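Local atomic coordinates of pullulanase (PDB entry 2WAN), a protein that hydrolyses alpha-1,6-glucosidic linkages in pullulan and, as a debranching enzyme of the alpha-amylase type, probably the branch points of starch-derived polysaccharides. Residues N304-L318 and A593-D605. Numbering follows the deposited sequence. Where two conformers were deposited one is given.
With GOL (glycerol), chain C.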
ATOM      1  N   ASN A 304      19.230  13.057  -1.815  1.00 18.31           N
ATOM      2  CA  ASN A 304      19.398  11.916  -2.704  1.00 19.01           C
ATOM      3  C   ASN A 304      20.844  11.480  -2.881  1.00 16.70           C
ATOM      4  O   ASN A 304      21.109  10.399  -3.402  1.00 17.75           O
ATOM      5  CB  ASN A 304      18.705  12.143  -4.046  1.00 19.56           C
ATOM      6  CG  ASN A 304      17.195  12.238  -3.910  1.00 23.37           C
ATOM      7  OD1 ASN A 304      16.624  11.747  -2.938  1.00 19.01           O
ATOM      8  ND2 ASN A 304      16.541  12.867  -4.883  1.00 22.60           N
ATOM      9  N   VAL A 305      21.775  12.296  -2.383  1.00 18.07           N
ATOM     10  CA  VAL A 305      23.173  11.865  -2.301  1.00 18.41           C
ATOM     11  C   VAL A 305      23.301  10.568  -1.472  1.00 18.11           C
ATOM     12  O   VAL A 305      24.149   9.713  -1.758  1.00 18.76           O
ATOM     13  CB  VAL A 305      24.085  12.981  -1.752  1.00 16.82           C
ATOM     14  CG1 VAL A 305      23.736  13.344  -0.293  1.00 15.89           C
ATOM     15  CG2 VAL A 305      25.560  12.578  -1.885  1.00 17.58           C
ATOM     16  N   LEU A 306      22.430  10.419  -0.474  1.00 20.09           N
ATOM     17  CA  LEU A 306      22.480   9.253   0.416  1.00 17.30           C
ATOM     18  C   LEU A 306      22.017   7.960  -0.259  1.00 18.29           C
ATOM     19  O   LEU A 306      22.199   6.874   0.297  1.00 17.55           O
ATOM     20  CB  LEU A 306      21.686   9.523   1.705  1.00 17.18           C
ATOM     21  CG  LEU A 306      22.107  10.754   2.512  1.00 18.50           C
ATOM     22  CD1 LEU A 306      21.148  10.985   3.691  1.00 15.98           C
ATOM     23  CD2 LEU A 306      23.564  10.641   3.004  1.00 16.19           C
ATOM     24  N   ASN A 307      21.425   8.075  -1.454  1.00 17.79           N
ATOM     25  CA  ASN A 307      21.094   6.898  -2.277  1.00 20.00           C
ATOM     26  C   ASN A 307      22.322   6.129  -2.759  1.00 20.41           C
ATOM     27  O   ASN A 307      22.219   4.953  -3.097  1.00 21.24           O
ATOM     28  CB  ASN A 307      20.297   7.271  -3.538  1.00 19.34           C
ATOM     29  CG  ASN A 307      18.964   7.934  -3.248  1.00 19.01           C
ATOM     30  OD1 ASN A 307      18.506   8.017  -2.108  1.00 19.04           O
ATOM     31  ND2 ASN A 307      18.327   8.422  -4.312  1.00 18.07           N
ATOM     32  N   LEU A 308      23.468   6.809  -2.820  1.00 21.43           N
ATOM     33  CA  LEU A 308      24.681   6.247  -3.438  1.00 20.70           C
ATOM     34  C   LEU A 308      25.203   5.007  -2.701  1.00 19.59           C
ATOM     35  O   LEU A 308      25.093   4.916  -1.475  1.00 19.00           O
ATOM     36  CB  LEU A 308      25.782   7.320  -3.559  1.00 20.20           C
ATOM     37  CG  LEU A 308      25.515   8.500  -4.511  1.00 24.13           C
ATOM     38  CD1 LEU A 308      26.564   9.606  -4.352  1.00 24.98           C
ATOM     39  CD2 LEU A 308      25.451   8.038  -5.948  1.00 26.18           C
ATOM     40  N   PRO A 309      25.777   4.040  -3.444  1.00 20.89           N
ATOM     41  CA  PRO A 309      26.283   2.803  -2.848  1.00 21.13           C
ATOM     42  C   PRO A 309      27.203   2.987  -1.628  1.00 22.56           C
ATOM     43  O   PRO A 309      27.222   2.131  -0.742  1.00 21.59           O
ATOM     44  CB  PRO A 309      27.038   2.157  -4.009  1.00 22.55           C
ATOM     45  CG  PRO A 309      26.214   2.566  -5.192  1.00 21.60           C
ATOM     46  CD  PRO A 309      25.847   3.993  -4.914  1.00 19.42           C
ATOM     47  N   ARG A 310      27.944   4.091  -1.571  1.00 22.37           N
ATOM     48  CA  ARG A 310      28.856   4.322  -0.446  1.00 21.13           C
ATOM     49  C   ARG A 310      28.135   4.489   0.900  1.00 20.57           C
ATOM     50  O   ARG A 310      28.743   4.265   1.944  1.00 20.50           O
ATOM     51  CB  ARG A 310      29.782   5.508  -0.715  1.00 21.50           C
ATOM     52  CG  ARG A 310      29.103   6.859  -0.723  1.00 23.12           C
ATOM     53  CD  ARG A 310      30.119   7.985  -0.831  1.00 30.45           C
ATOM     54  NE  ARG A 310      31.048   7.985   0.293  1.00 29.55           N
ATOM     55  CZ  ARG A 310      32.160   8.712   0.350  1.00 35.78           C
ATOM     56  NH1 ARG A 310      32.505   9.499  -0.661  1.00 34.02           N
ATOM     57  NH2 ARG A 310      32.934   8.639   1.418  1.00 33.51           N
ATOM     58  N   TYR A 311      26.857   4.878   0.859  1.00 18.27           N
ATOM     59  CA  TYR A 311      26.019   5.030   2.059  1.00 17.45           C
ATOM     60  C   TYR A 311      25.005   3.900   2.186  1.00 19.07           C
ATOM     61  O   TYR A 311      24.046   4.014   2.963  1.00 18.28           O
ATOM     62  CB  TYR A 311      25.276   6.377   2.044  1.00 17.30           C
ATOM     63  CG  TYR A 311      26.182   7.552   1.747  1.00 21.14           C
ATOM     64  CD1 TYR A 311      27.136   7.962   2.677  1.00 24.82           C
ATOM     65  CD2 TYR A 311      26.091   8.245   0.540  1.00 19.61           C
ATOM     66  CE1 TYR A 311      27.986   9.024   2.416  1.00 23.53           C
ATOM     67  CE2 TYR A 311      26.942   9.331   0.268  1.00 20.05           C
ATOM     68  CZ  TYR A 311      27.885   9.705   1.219  1.00 22.51           C
ATOM     69  OH  TYR A 311      28.757  10.754   0.991  1.00 21.37           O
ATOM     70  N   ASP A 312      25.216   2.820   1.436  1.00 17.24           N
ATOM     71  CA  ASP A 312      24.280   1.706   1.436  0.50 19.42           C
ATOM     72  C   ASP A 312      24.785   0.511   2.243  1.00 19.03           C
ATOM     73  O   ASP A 312      25.708  -0.209   1.836  1.00 18.05           O
ATOM     74  CB  ASP A 312      23.910   1.296   0.014  0.50 20.50           C
ATOM     75  CG  ASP A 312      22.949   0.136  -0.010  0.50 26.82           C
ATOM     76  OD1 ASP A 312      21.876   0.256   0.631  0.50 18.97           O
ATOM     77  OD2 ASP A 312      23.280  -0.894  -0.645  0.50 28.87           O
ATOM     78  N   TYR A 313      24.169   0.311   3.399  1.00 17.58           N
ATOM     79  CA  TYR A 313      24.557  -0.769   4.298  1.00 15.89           C
ATOM     80  C   TYR A 313      23.660  -1.978   4.124  1.00 17.81           C
ATOM     81  O   TYR A 313      22.446  -1.885   4.302  1.00 18.82           O
ATOM     82  CB  TYR A 313      24.531  -0.303   5.757  1.00 15.46           C
ATOM     83  CG  TYR A 313      24.995  -1.395   6.718  1.00 12.87           C
ATOM     84  CD1 TYR A 313      26.342  -1.749   6.797  1.00 16.44           C
ATOM     85  CD2 TYR A 313      24.084  -2.083   7.530  1.00 19.50           C
ATOM     86  CE1 TYR A 313      26.779  -2.752   7.651  1.00 16.66           C
ATOM     87  CE2 TYR A 313      24.511  -3.087   8.402  1.00 15.24           C
ATOM     88  CZ  TYR A 313      25.872  -3.416   8.454  1.00 15.63           C
ATOM     89  OH  TYR A 313      26.328  -4.407   9.293  1.00 16.97           O
ATOM     90  N   SER A 314      24.262  -3.111   3.787  1.00 18.35           N
ATOM     91  CA  SER A 314      23.489  -4.302   3.461  1.00 20.44           C
ATOM     92  C   SER A 314      23.527  -5.396   4.531  1.00 19.29           C
ATOM     93  O   SER A 314      22.965  -6.477   4.326  1.00 20.92           O
ATOM     94  CB  SER A 314      23.907  -4.853   2.093  1.00 21.95           C
ATOM     95  OG  SER A 314      25.257  -5.265   2.094  1.00 25.74           O
ATOM     96  N   GLY A 315      24.176  -5.131   5.664  1.00 18.02           N
ATOM     97  CA  GLY A 315      24.209  -6.119   6.757  1.00 16.78           C
ATOM     98  C   GLY A 315      22.833  -6.367   7.364  1.00 19.11           C
ATOM     99  O   GLY A 315      21.921  -5.552   7.204  1.00 20.37           O
ATOM    100  N   ASN A 316      22.697  -7.478   8.090  1.00 18.07           N
ATOM    101  CA  ASN A 316      21.410  -7.882   8.669  1.00 18.26           C
ATOM    102  C   ASN A 316      21.321  -7.594  10.171  1.00 16.29           C
ATOM    103  O   ASN A 316      20.434  -8.114  10.847  1.00 18.14           O
ATOM    104  CB  ASN A 316      21.161  -9.377   8.403  1.00 20.58           C
ATOM    105  CG  ASN A 316      22.238 -10.281   9.038  1.00 29.90           C
ATOM    106  OD1 ASN A 316      23.059  -9.833   9.846  1.00 33.06           O
ATOM    107  ND2 ASN A 316      22.231 -11.557   8.667  1.00 36.20           N
ATOM    108  N   ASP A 317      22.219  -6.736  10.672  1.00 14.70           N
ATOM    109  CA  ASP A 317      22.374  -6.498  12.102  1.00 15.54           C
ATOM    110  C   ASP A 317      21.977  -5.092  12.582  1.00 15.50           C
ATOM    111  O   ASP A 317      22.360  -4.685  13.689  1.00 16.59           O
ATOM    112  CB  ASP A 317      23.814  -6.823  12.549  1.00 15.87           C
ATOM    113  CG  ASP A 317      24.838  -5.887  11.947  1.00 19.29           C
ATOM    114  OD1 ASP A 317      24.602  -5.366  10.835  1.00 18.13           O
ATOM    115  OD2 ASP A 317      25.891  -5.678  12.584  1.00 20.09           O
ATOM    116  N   LEU A 318      21.216  -4.338  11.787  1.00 13.23           N
ATOM    117  CA  LEU A 318      20.703  -3.073  12.332  1.00 12.49           C
ATOM    118  C   LEU A 318      19.809  -3.345  13.554  1.00 14.99           C
ATOM    119  O   LEU A 318      19.011  -4.304  13.562  1.00 13.57           O
ATOM    120  CB  LEU A 318      19.984  -2.220  11.274  1.00 11.50           C
ATOM    121  CG  LEU A 318      20.861  -1.683  10.125  1.00 13.31           C
ATOM    122  CD1 LEU A 318      19.991  -0.894   9.123  1.00 12.51           C
ATOM    123  CD2 LEU A 318      21.991  -0.806  10.649  1.00 14.08           C
ATOM    124  N   ALA A 593       9.575   7.191   2.102  1.00 13.31           N
ATOM    125  CA  ALA A 593      10.286   7.193   0.814  1.00 13.42           C
ATOM    126  C   ALA A 593      10.931   5.844   0.466  1.00 14.06           C
ATOM    127  O   ALA A 593      12.140   5.653   0.635  1.00 12.73           O
ATOM    128  CB  ALA A 593      11.356   8.329   0.811  1.00 17.03           C
ATOM    129  N   THR A 594      10.134   4.889  -0.006  1.00 13.08           N
ATOM    130  CA  THR A 594      10.646   3.559  -0.353  1.00 12.70           C
ATOM    131  C   THR A 594      11.614   3.547  -1.544  1.00 14.78           C
ATOM    132  O   THR A 594      12.316   2.556  -1.749  1.00 15.23           O
ATOM    133  CB  THR A 594       9.489   2.560  -0.654  1.00 14.53           C
ATOM    134  OG1 THR A 594       8.660   3.119  -1.680  1.00 16.66           O
ATOM    135  CG2 THR A 594       8.647   2.345   0.580  1.00 15.28           C
ATOM    136  N   GLU A 595      11.653   4.641  -2.317  1.00 16.26           N
ATOM    137  CA  GLU A 595      12.646   4.796  -3.394  1.00 16.10           C
ATOM    138  C   GLU A 595      14.059   5.088  -2.857  1.00 17.74           C
ATOM    139  O   GLU A 595      15.031   5.115  -3.621  1.00 17.37           O
ATOM    140  CB  GLU A 595      12.220   5.876  -4.409  1.00 18.07           C
ATOM    141  CG  GLU A 595      12.329   7.327  -3.926  1.00 16.89           C
ATOM    142  CD  GLU A 595      11.094   7.845  -3.205  1.00 22.65           C
ATOM    143  OE1 GLU A 595      10.281   7.043  -2.692  1.00 16.84           O
ATOM    144  OE2 GLU A 595      10.935   9.079  -3.131  1.00 18.32           O
ATOM    145  N   HIS A 596      14.162   5.330  -1.555  1.00 14.46           N
ATOM    146  CA  HIS A 596      15.457   5.516  -0.894  1.00 15.13           C
ATOM    147  C   HIS A 596      15.876   4.142  -0.384  1.00 15.81           C
ATOM    148  O   HIS A 596      15.168   3.571   0.450  1.00 15.52           O
ATOM    149  CB  HIS A 596      15.344   6.489   0.285  1.00 12.71           C
ATOM    150  CG  HIS A 596      15.286   7.945  -0.090  1.00 14.87           C
ATOM    151  ND1 HIS A 596      15.606   8.428  -1.345  1.00 19.45           N
ATOM    152  CD2 HIS A 596      14.975   9.028   0.656  1.00 10.61           C
ATOM    153  CE1 HIS A 596      15.492   9.748  -1.349  1.00 11.61           C
ATOM    154  NE2 HIS A 596      15.106  10.135  -0.149  1.00 17.40           N
ATOM    155  N   PRO A 597      17.011   3.599  -0.871  1.00 14.39           N
ATOM    156  CA  PRO A 597      17.430   2.216  -0.573  1.00 15.41           C
ATOM    157  C   PRO A 597      17.360   1.786   0.908  1.00 15.36           C
ATOM    158  O   PRO A 597      16.852   0.690   1.199  1.00 15.29           O
ATOM    159  CB  PRO A 597      18.869   2.168  -1.087  1.00 15.18           C
ATOM    160  CG  PRO A 597      18.823   3.122  -2.290  1.00 18.21           C
ATOM    161  CD  PRO A 597      17.924   4.248  -1.842  1.00 14.99           C
ATOM    162  N   MET A 598      17.861   2.618   1.827  1.00 16.10           N
ATOM    163  CA  MET A 598      17.861   2.244   3.252  1.00 16.05           C
ATOM    164  C   MET A 598      16.474   2.320   3.879  1.00 14.42           C
ATOM    165  O   MET A 598      16.192   1.614   4.848  1.00 15.46           O
ATOM    166  CB  MET A 598      18.896   3.035   4.062  1.00 15.98           C
ATOM    167  CG  MET A 598      20.360   2.657   3.742  1.00 14.43           C
ATOM    168  SD  MET A 598      20.846   0.942   3.999  1.00 15.78           S
ATOM    169  CE  MET A 598      20.802   0.822   5.784  1.00 15.34           C
ATOM    170  N   ALA A 599      15.607   3.168   3.324  1.00 15.30           N
ATOM    171  CA  ALA A 599      14.219   3.212   3.765  1.00 14.88           C
ATOM    172  C   ALA A 599      13.520   1.929   3.274  1.00 14.61           C
ATOM    173  O   ALA A 599      12.804   1.250   4.035  1.00 13.75           O
ATOM    174  CB  ALA A 599      13.542   4.471   3.241  1.00 15.56           C
ATOM    175  N   GLN A 600      13.749   1.573   2.013  1.00 12.26           N
ATOM    176  CA  GLN A 600      13.238   0.301   1.493  1.00 13.11           C
ATOM    177  C   GLN A 600      13.743  -0.889   2.326  1.00 14.23           C
ATOM    178  O   GLN A 600      12.972  -1.794   2.661  1.00 14.24           O
ATOM    179  CB  GLN A 600      13.628   0.118   0.017  1.00 15.84           C
ATOM    180  CG  GLN A 600      12.983  -1.116  -0.664  1.00 16.31           C
ATOM    181  CD  GLN A 600      13.605  -1.382  -2.027  1.00 16.56           C
ATOM    182  OE1 GLN A 600      14.780  -1.731  -2.120  1.00 18.57           O
ATOM    183  NE2 GLN A 600      12.824  -1.190  -3.089  1.00 16.44           N
ATOM    184  N   LYS A 601      15.037  -0.894   2.643  1.00 12.21           N
ATOM    185  CA  LYS A 601      15.612  -1.955   3.479  1.00 12.58           C
ATOM    186  C   LYS A 601      14.925  -2.045   4.837  1.00 13.23           C
ATOM    187  O   LYS A 601      14.698  -3.154   5.328  1.00 13.43           O
ATOM    188  CB  LYS A 601      17.125  -1.758   3.654  1.00 12.15           C
ATOM    189  CG  LYS A 601      17.765  -2.778   4.619  1.00 14.71           C
ATOM    190  CD  LYS A 601      19.267  -2.552   4.730  1.00 17.47           C
ATOM    191  CE  LYS A 601      19.909  -3.392   5.847  1.00 18.97           C
ATOM    192  NZ  LYS A 601      19.444  -4.822   5.849  1.00 20.14           N
ATOM    193  N   PHE A 602      14.573  -0.895   5.426  1.00 12.82           N
ATOM    194  CA  PHE A 602      13.879  -0.894   6.702  1.00 11.58           C
ATOM    195  C   PHE A 602      12.566  -1.686   6.610  1.00 12.46           C
ATOM    196  O   PHE A 602      12.225  -2.467   7.506  1.00 13.73           O
ATOM    197  CB  PHE A 602      13.579   0.537   7.201  1.00 13.09           C
ATOM    198  CG  PHE A 602      12.728   0.549   8.445  1.00 13.46           C
ATOM    199  CD1 PHE A 602      13.326   0.402   9.693  1.00 12.94           C
ATOM    200  CD2 PHE A 602      11.321   0.618   8.373  1.00 12.53           C
ATOM    201  CE1 PHE A 602      12.557   0.362  10.861  1.00 14.54           C
ATOM    202  CE2 PHE A 602      10.557   0.574   9.539  1.00 11.76           C
ATOM    203  CZ  PHE A 602      11.182   0.446  10.777  1.00 12.31           C
ATOM    204  N   VAL A 603      11.820  -1.454   5.536  1.00 11.58           N
ATOM    205  CA  VAL A 603      10.553  -2.158   5.338  1.00 12.73           C
ATOM    206  C   VAL A 603      10.800  -3.647   5.102  1.00 10.69           C
ATOM    207  O   VAL A 603      10.133  -4.498   5.710  1.00 10.02           O
ATOM    208  CB  VAL A 603       9.731  -1.527   4.179  1.00 13.30           C
ATOM    209  CG1 VAL A 603       8.443  -2.345   3.905  1.00 14.25           C
ATOM    210  CG2 VAL A 603       9.376  -0.091   4.532  1.00 14.14           C
ATOM    211  N   LEU A 604      11.737  -3.973   4.216  1.00 11.55           N
ATOM    212  CA  LEU A 604      12.038  -5.375   3.957  1.00 11.44           C
ATOM    213  C   LEU A 604      12.481  -6.108   5.222  1.00 13.45           C
ATOM    214  O   LEU A 604      12.032  -7.228   5.483  1.00 12.36           O
ATOM    215  CB  LEU A 604      13.118  -5.508   2.873  1.00 10.98           C
ATOM    216  CG  LEU A 604      12.679  -5.073   1.469  1.00 14.47           C
ATOM    217  CD1 LEU A 604      13.912  -4.778   0.585  1.00 19.51           C
ATOM    218  CD2 LEU A 604      11.803  -6.144   0.840  1.00 15.54           C
ATOM    219  N   ASP A 605      13.378  -5.492   5.991  1.00 12.66           N
ATOM    220  CA  ASP A 605      13.829  -6.112   7.244  1.00 13.31           C
ATOM    221  C   ASP A 605      12.638  -6.322   8.194  1.00 11.70           C
ATOM    222  O   ASP A 605      12.531  -7.367   8.842  1.00 11.63           O
ATOM    223  CB  ASP A 605      14.875  -5.258   7.951  1.00 14.37           C
ATOM    224  CG  ASP A 605      16.226  -5.264   7.250  1.00 14.48           C
ATOM    225  OD1 ASP A 605      16.475  -6.117   6.389  1.00 15.31           O
ATOM    226  OD2 ASP A 605      17.042  -4.396   7.581  1.00 13.80           O
TER
HETATM  227  C1  GOL C1923      12.661  12.867  -3.978  1.00 20.65           C
HETATM  228  O1  GOL C1923      13.538  12.867  -5.094  1.00 20.41           O
HETATM  229  C2  GOL C1923      13.172  11.875  -2.934  1.00 19.53           C
HETATM  230  O2  GOL C1923      13.249  10.572  -3.494  1.00 20.85           O
HETATM  231  C3  GOL C1923      12.240  11.854  -1.734  1.00 19.78           C
HETATM  232  O3  GOL C1923      12.319  13.044  -0.981  1.00 17.86           O
HETATM  233  O   HOH W   1      19.841  -5.966   3.317  1.00 42.30           O
HETATM  234  O   HOH W   2      19.491  -5.137   9.256  1.00 18.30           O
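On the outside of the (beta/alpha)8 barrel, the first turns of helix 597-614 meet the linker that follows strand 295-302, with Lys601 NZ hydrogen-bonded to Gly315 O (2.9 Å) and Met598 packed against the Tyr313 backbone. The Lys601 chain runs extended past Tyr313 O, which CD approaches to 3.3 Å, and bends only at chi4 (45°), turning the ammonium to the Gly315 carbonyl, 30° out of its plane. One helical turn on, Asp605 OD2 forms a salt bridge with Lys601 NZ at 3.0 Å through its syn lone pair; NZ also donates to a water that bonds weakly to Ser314 O. A methionine in place of Lys601 would probably leave Gly315 O without this donor and Asp605 without its counter-charge.

The linker runs on into strand 319-322 of a beta sheet in the CBM48 family region, whose Trp332 also touches Met598. Folded back at chi2 and chi3, Met598 brings SD against Tyr313 N and O, the N-H making a weak 3.4 Å bond to the sulfur; Met598 CE packs on Leu318 CD1 at 3.8 Å. At the helix start, Asn307 OD1 hydrogen-bonds Tyr572, which stacks on N-cap His596. A glycerol, probably from the crystallisation liquor, accepts from Asn304 ND2 and donates to Glu595 OE2.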